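Local coordinates for protein pyridine nucleotide-disulphide oxidoreductase dimerisation region (Escherichia coli BL21, PDB 6KYY) that binds FAD and copper(II) as a flavoprotein of the pyridine nucleotide-disulfide oxidoreductase family and is probably involved in resistance to reactive chlorine species, at residues 88-93 / 99-104; 150-155 / 230-235; 209-214 / 382-387. All blocks are in the same frame, centred on the assembly; numbering follows the deposited sequence.

Contact 1. Residues 88-93 / 99-104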
loop_
_atom_site.group_PDB
_atom_site.type_symbol
_atom_site.label_atom_id
_atom_site.label_comp_id
_atom_site.label_asym_id
_atom_site.label_seq_id
_atom_site.Cartn_x
_atom_site.Cartn_y
_atom_site.Cartn_z
ATOM N N LYS B 88 16.391 13.089 -15.041
ATOM C CA LYS B 88 15.054 13.197 -15.614
ATOM C C LYS B 88 14.372 14.487 -15.174
ATOM O O LYS B 88 13.649 15.113 -15.958
ATOM C CB LYS B 88 14.214 11.980 -15.224
ATOM C CG LYS B 88 12.767 12.037 -15.696
ATOM C CD LYS B 88 12.518 11.069 -16.840
ATOM C CE LYS B 88 11.135 11.266 -17.441
ATOM N NZ LYS B 88 11.135 12.294 -18.518
ATOM N N ASN B 89 14.594 14.906 -13.925
ATOM C CA ASN B 89 13.972 16.133 -13.442
ATOM C C ASN B 89 14.598 17.370 -14.070
ATOM O O ASN B 89 13.910 18.379 -14.261
ATOM C CB ASN B 89 14.070 16.214 -11.921
ATOM C CG ASN B 89 12.791 15.791 -11.235
ATOM O OD1 ASN B 89 11.811 16.536 -11.207
ATOM N ND2 ASN B 89 12.789 14.585 -10.685
ATOM N N PHE B 90 15.892 17.319 -14.389
ATOM C CA PHE B 90 16.521 18.452 -15.061
ATOM C C PHE B 90 16.037 18.567 -16.500
ATOM O O PHE B 90 15.696 19.659 -16.966
ATOM C CB PHE B 90 18.044 18.320 -15.024
ATOM C CG PHE B 90 18.751 19.271 -15.949
ATOM C CD1 PHE B 90 18.834 20.619 -15.644
ATOM C CD2 PHE B 90 19.319 18.820 -17.131
ATOM C CE1 PHE B 90 19.478 21.499 -16.493
ATOM C CE2 PHE B 90 19.962 19.697 -17.986
ATOM C CZ PHE B 90 20.041 21.038 -17.666
ATOM N N HIS B 91 15.998 17.442 -17.219
ATOM C CA HIS B 91 15.651 17.483 -18.635
ATOM C C HIS B 91 14.176 17.788 -18.852
ATOM O O HIS B 91 13.821 18.428 -19.848
ATOM C CB HIS B 91 16.029 16.163 -19.306
ATOM C CG HIS B 91 17.413 16.152 -19.875
ATOM N ND1 HIS B 91 17.711 16.662 -21.120
ATOM C CD2 HIS B 91 18.582 15.695 -19.367
ATOM C CE1 HIS B 91 19.004 16.519 -21.356
ATOM N NE2 HIS B 91 19.556 15.934 -20.307
ATOM N N ASN B 92 13.303 17.354 -17.938
ATOM C CA ASN B 92 11.880 17.644 -18.088
ATOM C C ASN B 92 11.590 19.138 -18.019
ATOM O O ASN B 92 10.513 19.570 -18.445
ATOM C CB ASN B 92 11.073 16.899 -17.024
ATOM C CG ASN B 92 10.337 15.699 -17.589
ATOM O OD1 ASN B 92 10.526 15.331 -18.750
ATOM N ND2 ASN B 92 9.491 15.084 -16.772
ATOM N N LEU B 93 12.522 19.932 -17.495
ATOM C CA LEU B 93 12.432 21.386 -17.508
ATOM C C LEU B 93 13.272 22.005 -18.618
ATOM O O LEU B 93 12.799 22.891 -19.335
ATOM C CB LEU B 93 12.870 21.954 -16.152
ATOM C CG LEU B 93 11.774 22.260 -15.132
ATOM C CD1 LEU B 93 11.359 20.996 -14.399
ATOM C CD2 LEU B 93 12.244 23.325 -14.151
ATOM N N ILE B 99 11.520 27.610 -20.784
ATOM C CA ILE B 99 12.131 27.444 -19.469
ATOM C C ILE B 99 13.638 27.604 -19.609
ATOM O O ILE B 99 14.253 27.002 -20.496
ATOM C CB ILE B 99 11.789 26.079 -18.842
ATOM C CG1 ILE B 99 10.347 26.067 -18.346
ATOM C CG2 ILE B 99 12.724 25.772 -17.683
ATOM C CD1 ILE B 99 9.950 24.776 -17.659
ATOM N N ASP B 100 14.225 28.414 -18.732
ATOM C CA ASP B 100 15.672 28.594 -18.649
ATOM C C ASP B 100 16.117 28.153 -17.258
ATOM O O ASP B 100 15.944 28.889 -16.283
ATOM C CB ASP B 100 16.066 30.043 -18.920
ATOM C CG ASP B 100 16.110 30.370 -20.396
ATOM O OD1 ASP B 100 15.528 31.402 -20.792
ATOM O OD2 ASP B 100 16.726 29.599 -21.160
ATOM N N VAL B 101 16.679 26.951 -17.161
ATOM C CA VAL B 101 17.260 26.480 -15.908
ATOM C C VAL B 101 18.616 27.162 -15.751
ATOM O O VAL B 101 19.553 26.885 -16.503
ATOM C CB VAL B 101 17.395 24.955 -15.882
ATOM C CG1 VAL B 101 17.800 24.486 -14.492
ATOM C CG2 VAL B 101 16.090 24.301 -16.309
ATOM N N ILE B 102 18.719 28.059 -14.776
ATOM C CA ILE B 102 19.889 28.911 -14.603
ATOM C C ILE B 102 20.623 28.462 -13.346
ATOM O O ILE B 102 20.106 28.598 -12.229
ATOM C CB ILE B 102 19.501 30.393 -14.524
ATOM C CG1 ILE B 102 18.992 30.874 -15.885
ATOM C CG2 ILE B 102 20.684 31.234 -14.068
ATOM C CD1 ILE B 102 17.702 31.652 -15.814
ATOM N N ASP B 103 21.826 27.924 -13.526
ATOM C CA ASP B 103 22.667 27.566 -12.393
ATOM C C ASP B 103 23.203 28.823 -11.720
ATOM O O ASP B 103 23.593 29.783 -12.388
ATOM C CB ASP B 103 23.831 26.685 -12.847
ATOM C CG ASP B 103 23.416 25.249 -13.096
ATOM O OD1 ASP B 103 23.251 24.496 -12.112
ATOM O OD2 ASP B 103 23.261 24.871 -14.276
ATOM N N GLY B 104 23.221 28.814 -10.398
ATOM C CA GLY B 104 23.770 29.915 -9.627
ATOM C C GLY B 104 22.977 30.172 -8.360
ATOM O O GLY B 104 21.798 29.837 -8.246
#
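I99 and V101 of strand 99-103 meet L93 and F90 near the end of helix 71-94, a helix-on-sheet contact within the Rossmann-type FAD-binding fold. The axes of the short helix and strand segments approach to 9.3 Å at 134°, so helix and strand run in roughly opposed senses, joined by five intervening residues. Starting at I99, whose CB points to the helix, the ethyl branch lies aslant the leucine, with I99 CD1 4.0 Å from L93 CG. CG1 of I99 lies beside the backbone N (chi1 -74°), which leaves CG2 facing the carbonyl of L93, the last residue of segment 88-93. Both residues are buried, and both also touch A26 of helix 20-31, so the leucine has that helix and the strand as neighbours. At D100 the backbone pairs with strand 36-40, the parallel neighbour in the sheet, while the side chain points away from the helix. V101 turns back toward it and divides its two methyls between two partners. V101 CG2 meets the stem of the leucine at L93 CB, 4.0 Å away, and the other methyl faces the phenylalanine. All these contacts between side chains are apolar, and the two segments together bury 227 Å². The strand ends at D103, and the next residue, G104, touches the FAD, so the strand on which the helix packs leads straight into the cofactor pocket. On the helix, F90 stacks on Y46, a residue of the FAD site. The ring of F90 leaves its CB opposite the backbone N (chi1 167°), swings toward the strand and offers its rim: V101 CG1 lies close to the ring plane, 4.0 Å from F90 CE1.

Contact 2. Residues 150-155 / 230-235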
loop_
_atom_site.group_PDB
_atom_site.type_symbol
_atom_site.label_atom_id
_atom_site.label_comp_id
_atom_site.label_asym_id
_atom_site.label_seq_id
_atom_site.Cartn_x
_atom_site.Cartn_y
_atom_site.Cartn_z
ATOM N N PRO B 150 35.383 15.350 12.805
ATOM C CA PRO B 150 35.182 14.724 11.484
ATOM C C PRO B 150 34.073 13.688 11.437
ATOM O O PRO B 150 33.403 13.573 10.403
ATOM C CB PRO B 150 36.550 14.091 11.188
ATOM C CG PRO B 150 37.169 13.876 12.529
ATOM C CD PRO B 150 36.697 15.019 13.382
ATOM N N GLY B 151 33.858 12.922 12.504
ATOM C CA GLY B 151 32.892 11.843 12.449
ATOM C C GLY B 151 31.434 12.237 12.526
ATOM O O GLY B 151 30.568 11.358 12.523
ATOM N N VAL B 152 31.130 13.529 12.591
ATOM C CA VAL B 152 29.761 14.018 12.707
ATOM C C VAL B 152 29.204 14.276 11.313
ATOM O O VAL B 152 29.915 14.763 10.428
ATOM C CB VAL B 152 29.713 15.289 13.577
ATOM C CG1 VAL B 152 28.280 15.747 13.789
ATOM C CG2 VAL B 152 30.405 15.042 14.911
ATOM N N TYR B 153 27.926 13.953 11.111
ATOM C CA TYR B 153 27.307 14.076 9.801
ATOM C C TYR B 153 25.930 14.710 9.914
ATOM O O TYR B 153 25.256 14.609 10.944
ATOM C CB TYR B 153 27.171 12.712 9.106
ATOM C CG TYR B 153 28.484 12.009 8.863
ATOM C CD1 TYR B 153 29.265 12.322 7.758
ATOM C CD2 TYR B 153 28.939 11.023 9.728
ATOM C CE1 TYR B 153 30.466 11.681 7.528
ATOM C CE2 TYR B 153 30.136 10.376 9.506
ATOM C CZ TYR B 153 30.896 10.710 8.405
ATOM O OH TYR B 153 32.090 10.066 8.180
ATOM N N ASP B 154 25.522 15.358 8.828
ATOM C CA ASP B 154 24.153 15.798 8.626
ATOM C C ASP B 154 23.349 14.659 8.001
ATOM O O ASP B 154 23.875 13.577 7.724
ATOM C CB ASP B 154 24.125 17.037 7.735
ATOM C CG ASP B 154 24.895 16.833 6.447
ATOM O OD1 ASP B 154 24.735 17.652 5.518
ATOM O OD2 ASP B 154 25.695 15.875 6.384
ATOM N N SER B 155 22.059 14.902 7.763
ATOM C CA SER B 155 21.252 13.927 7.035
ATOM C C SER B 155 21.794 13.718 5.627
ATOM O O SER B 155 21.778 12.597 5.104
ATOM C CB SER B 155 19.791 14.377 6.989
ATOM O OG SER B 155 19.107 13.810 5.882
ATOM N N GLU B 230 26.818 18.439 25.658
ATOM C CA GLU B 230 27.575 19.656 25.906
ATOM C C GLU B 230 28.907 19.741 25.173
ATOM O O GLU B 230 29.485 20.831 25.122
ATOM C CB GLU B 230 27.818 19.826 27.413
ATOM C CG GLU B 230 26.533 19.848 28.230
ATOM C CD GLU B 230 26.773 19.670 29.715
ATOM O OE1 GLU B 230 27.699 18.919 30.084
ATOM O OE2 GLU B 230 26.029 20.280 30.513
ATOM N N ARG B 231 29.411 18.644 24.607
ATOM C CA ARG B 231 30.635 18.711 23.818
ATOM C C ARG B 231 30.758 17.463 22.957
ATOM O O ARG B 231 30.348 16.370 23.357
ATOM C CB ARG B 231 31.880 18.865 24.699
ATOM C CG ARG B 231 33.129 19.286 23.932
ATOM C CD ARG B 231 34.352 19.402 24.832
ATOM N NE ARG B 231 34.346 18.428 25.920
ATOM C CZ ARG B 231 34.025 18.715 27.178
ATOM N NH1 ARG B 231 33.676 19.951 27.508
ATOM N NH2 ARG B 231 34.046 17.766 28.104
ATOM N N ILE B 232 31.337 17.644 21.772
ATOM C CA ILE B 232 31.553 16.577 20.803
ATOM C C ILE B 232 33.037 16.548 20.458
ATOM O O ILE B 232 33.610 17.577 20.083
ATOM C CB ILE B 232 30.697 16.785 19.539
ATOM C CG1 ILE B 232 29.241 17.055 19.928
ATOM C CG2 ILE B 232 30.808 15.583 18.614
ATOM C CD1 ILE B 232 28.279 17.050 18.764
ATOM N N SER B 233 33.654 15.374 20.582
ATOM C CA SER B 233 35.094 15.236 20.419
ATOM C C SER B 233 35.422 14.067 19.501
ATOM O O SER B 233 34.677 13.086 19.426
ATOM C CB SER B 233 35.791 15.026 21.774
ATOM O OG SER B 233 35.161 15.776 22.798
ATOM N N HIS B 234 36.550 14.186 18.799
ATOM C CA HIS B 234 37.172 13.068 18.095
ATOM C C HIS B 234 38.494 12.777 18.800
ATOM O O HIS B 234 39.435 13.575 18.737
ATOM C CB HIS B 234 37.353 13.360 16.601
ATOM C CG HIS B 234 38.501 14.266 16.274
ATOM N ND1 HIS B 234 38.596 15.554 16.757
ATOM C CD2 HIS B 234 39.602 14.070 15.509
ATOM C CE1 HIS B 234 39.707 16.111 16.305
ATOM N NE2 HIS B 234 40.334 15.231 15.545
ATOM N N HIS B 235 38.548 11.655 19.512
ATOM C CA HIS B 235 39.738 11.339 20.287
ATOM C C HIS B 235 40.594 10.306 19.564
ATOM O O HIS B 235 41.721 10.608 19.161
ATOM C CB HIS B 235 39.351 10.860 21.688
ATOM C CG HIS B 235 39.030 11.974 22.638
ATOM N ND1 HIS B 235 39.486 13.262 22.457
ATOM C CD2 HIS B 235 38.298 11.992 23.778
ATOM C CE1 HIS B 235 39.050 14.025 23.443
ATOM N NE2 HIS B 235 38.326 13.280 24.258
#
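Two edge strands of the second nucleotide-binding-type domain of this disulfide-reductase family come together here: 152-153, outermost in a five-stranded parallel sheet, and 231-234, outermost in a three-stranded antiparallel sheet. They do not pair through their backbones; the nearest alpha carbons, P150 CA and H234 CA, are 7.1 Å apart, and side chains bridge the interval. At the outer end, the CD corner of the proline ring sits over one face of the imidazole. P150 CD stands 3.8 Å from the centroid of the H234 ring and 24° off its normal, a CH-pi contact displaced toward the rim, where P150 CD comes 3.5 Å from H234 CG. The two side chains cross at about a right angle, so it is a ring carbon of the proline, not its flat side, that rests on the imidazole. CG of H234 sits between its backbone N and carbonyl carbon (chi1 77°), which turns a face of the imidazole to the proline. Both residues are solvent-exposed. Deeper in, the contact becomes purely aliphatic: V152 CG2 meets I232 CG2 at 3.8 Å, a single methyl-to-methyl touch, also at about a right angle. Both side chains leave the backbone toward the opposing segment. I232 is buried, touched by I143 and I146 of nearby loops, whereas S233 faces the other way. Beyond V152, segment 150-155 leads through D154, whose OD2 caps the amide of G157, into helix 155-158; around the methyls, L253 of strand 252-255 and V239 of strand 239-242 touch both V152 and I232, joining the parallel sheet to the antiparallel one.

Contact 3. Residues 209-214 / 382-387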
loop_
_atom_site.group_PDB
_atom_site.type_symbol
_atom_site.label_atom_id
_atom_site.label_comp_id
_atom_site.label_asym_id
_atom_site.label_seq_id
_atom_site.Cartn_x
_atom_site.Cartn_y
_atom_site.Cartn_z
ATOM N N ALA B 209 3.843 5.388 21.010
ATOM C CA ALA B 209 5.242 5.707 21.281
ATOM C C ALA B 209 5.932 4.558 22.003
ATOM O O ALA B 209 7.089 4.235 21.711
ATOM C CB ALA B 209 5.344 6.992 22.102
ATOM N N ASP B 210 5.234 3.929 22.952
ATOM C CA ASP B 210 5.788 2.754 23.618
ATOM C C ASP B 210 5.996 1.614 22.631
ATOM O O ASP B 210 7.012 0.914 22.686
ATOM C CB ASP B 210 4.870 2.310 24.758
ATOM C CG ASP B 210 4.914 3.252 25.944
ATOM O OD1 ASP B 210 3.956 3.243 26.746
ATOM O OD2 ASP B 210 5.903 4.003 26.070
ATOM N N ASN B 211 5.044 1.416 21.716
ATOM C CA ASN B 211 5.178 0.355 20.724
ATOM C C ASN B 211 6.369 0.602 19.808
ATOM O O ASN B 211 7.098 -0.333 19.458
ATOM C CB ASN B 211 3.890 0.230 19.912
ATOM C CG ASN B 211 3.750 -1.125 19.241
ATOM O OD1 ASN B 211 4.678 -1.612 18.596
ATOM N ND2 ASN B 211 2.583 -1.740 19.390
ATOM N N ILE B 212 6.585 1.858 19.410
ATOM C CA ILE B 212 7.714 2.176 18.542
ATOM C C ILE B 212 9.031 1.956 19.276
ATOM O O ILE B 212 10.004 1.455 18.697
ATOM C CB ILE B 212 7.588 3.618 18.014
ATOM C CG1 ILE B 212 6.425 3.723 17.026
ATOM C CG2 ILE B 212 8.882 4.066 17.360
ATOM C CD1 ILE B 212 6.123 5.136 16.586
ATOM N N ALA B 213 9.079 2.308 20.563
ATOM C CA ALA B 213 10.313 2.151 21.327
ATOM C C ALA B 213 10.708 0.685 21.455
ATOM O O ALA B 213 11.889 0.342 21.329
ATOM C CB ALA B 213 10.160 2.789 22.707
ATOM N N THR B 214 9.735 -0.199 21.703
ATOM C CA THR B 214 10.060 -1.615 21.855
ATOM C C THR B 214 10.398 -2.266 20.519
ATOM O O THR B 214 11.244 -3.167 20.470
ATOM C CB THR B 214 8.910 -2.365 22.530
ATOM O OG1 THR B 214 7.811 -2.489 21.620
ATOM C CG2 THR B 214 8.455 -1.638 23.785
ATOM N N ARG B 382 4.452 -6.874 13.425
ATOM C CA ARG B 382 4.678 -5.862 14.446
ATOM C C ARG B 382 3.766 -4.658 14.221
ATOM O O ARG B 382 3.292 -4.402 13.112
ATOM C CB ARG B 382 6.139 -5.408 14.447
ATOM C CG ARG B 382 7.072 -6.295 15.244
ATOM C CD ARG B 382 8.516 -5.898 15.004
ATOM N NE ARG B 382 8.758 -5.564 13.603
ATOM C CZ ARG B 382 9.965 -5.388 13.073
ATOM N NH1 ARG B 382 11.047 -5.513 13.830
ATOM N NH2 ARG B 382 10.089 -5.085 11.789
ATOM N N GLY B 383 3.531 -3.917 15.293
ATOM C CA GLY B 383 2.749 -2.700 15.235
ATOM C C GLY B 383 1.362 -2.885 15.823
ATOM O O GLY B 383 1.042 -3.898 16.451
ATOM N N VAL B 384 0.525 -1.873 15.599
ATOM C CA VAL B 384 -0.823 -1.843 16.157
ATOM C C VAL B 384 -1.652 -0.869 15.334
ATOM O O VAL B 384 -1.116 0.024 14.674
ATOM C CB VAL B 384 -0.796 -1.446 17.656
ATOM C CG1 VAL B 384 -0.509 0.040 17.813
ATOM C CG2 VAL B 384 -2.102 -1.829 18.343
ATOM N N LEU B 385 -2.968 -1.053 15.358
ATOM C CA LEU B 385 -3.915 -0.128 14.753
ATOM C C LEU B 385 -4.801 0.459 15.840
ATOM O O LEU B 385 -5.210 -0.246 16.768
ATOM C CB LEU B 385 -4.785 -0.820 13.699
ATOM C CG LEU B 385 -4.080 -1.510 12.533
ATOM C CD1 LEU B 385 -5.075 -1.806 11.423
ATOM C CD2 LEU B 385 -2.939 -0.654 12.020
ATOM N N LYS B 386 -5.093 1.751 15.726
ATOM C CA LYS B 386 -6.025 2.388 16.644
ATOM C C LYS B 386 -6.592 3.631 15.980
ATOM O O LYS B 386 -5.883 4.338 15.258
ATOM C CB LYS B 386 -5.357 2.746 17.978
ATOM C CG LYS B 386 -4.358 3.883 17.892
ATOM C CD LYS B 386 -3.905 4.341 19.263
ATOM C CE LYS B 386 -5.022 5.045 20.007
ATOM N NZ LYS B 386 -4.559 5.523 21.338
ATOM N N ALA B 387 -7.878 3.877 16.213
ATOM C CA ALA B 387 -8.545 5.070 15.723
ATOM C C ALA B 387 -9.540 5.534 16.774
ATOM O O ALA B 387 -9.832 4.825 17.742
ATOM C CB ALA B 387 -9.241 4.822 14.381
#
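N211 reaches from its helix across to G383 and V384 with its flat carboxamide, and the two ends of that group meet different parts of segment 382-387. The nitrogen end approaches the valine: N211 ND2 lies 3.8 Å from V384 CB and 3.9 Å from V384 CG1. The oxygen end faces the glycine, with N211 OD1 4.0 Å from G383 CA. These lengths are van der Waals contacts, and the asparagine and valine side chains cross obliquely. With chi1 at -159°, the carboxamide carbon of N211 points away from the backbone N and out from the helix. V384 holds CG1 between its backbone N and carbonyl carbon (chi1 74°), placing that methyl beside the amide nitrogen. G383 has a positive phi, and its backbone alone meets the amide. Helix 206-218 belongs to the pyridine nucleotide-disulphide oxidoreductase family region, and strand 384-390 to the five-stranded antiparallel sheet of the dimerisation domain, so the contact joins two domains of one chain. It is slight, 98 Å² in all, but has company: L402 on the adjacent strand touches both N211 and I212, and I208 of the helix touches V384. Farther along the strand, K386 NZ forms salt bridges with D207 at the start of this helix and with E352. On the helix itself, T214 OG1 donates a hydrogen bond to the backbone O of N211 at 3.1 Å, coming from 35° above the carbonyl plane.

The three contacts lie in three regions of one subunit. Contact 1 is closest to function: the side chain of F90 is about 5 Å from a bound copper ion, and that of V101 about 10 Å from FAD. Contact 2 lies away from the annotated sites, although S155 at its end touches FAD and its I232 side chain is about 10 Å from a copper ion. Contact 1 closes before contacts 2 and 3 open, whereas the segments of those two interleave. The centres of contacts 1 and 2 are about 36 Å apart. The centres of contacts 2 and 3 are about 32 Å apart. Contacts 1 and 3 stand on opposite sides of the chain's centre, with nearest atoms about 30 Å apart.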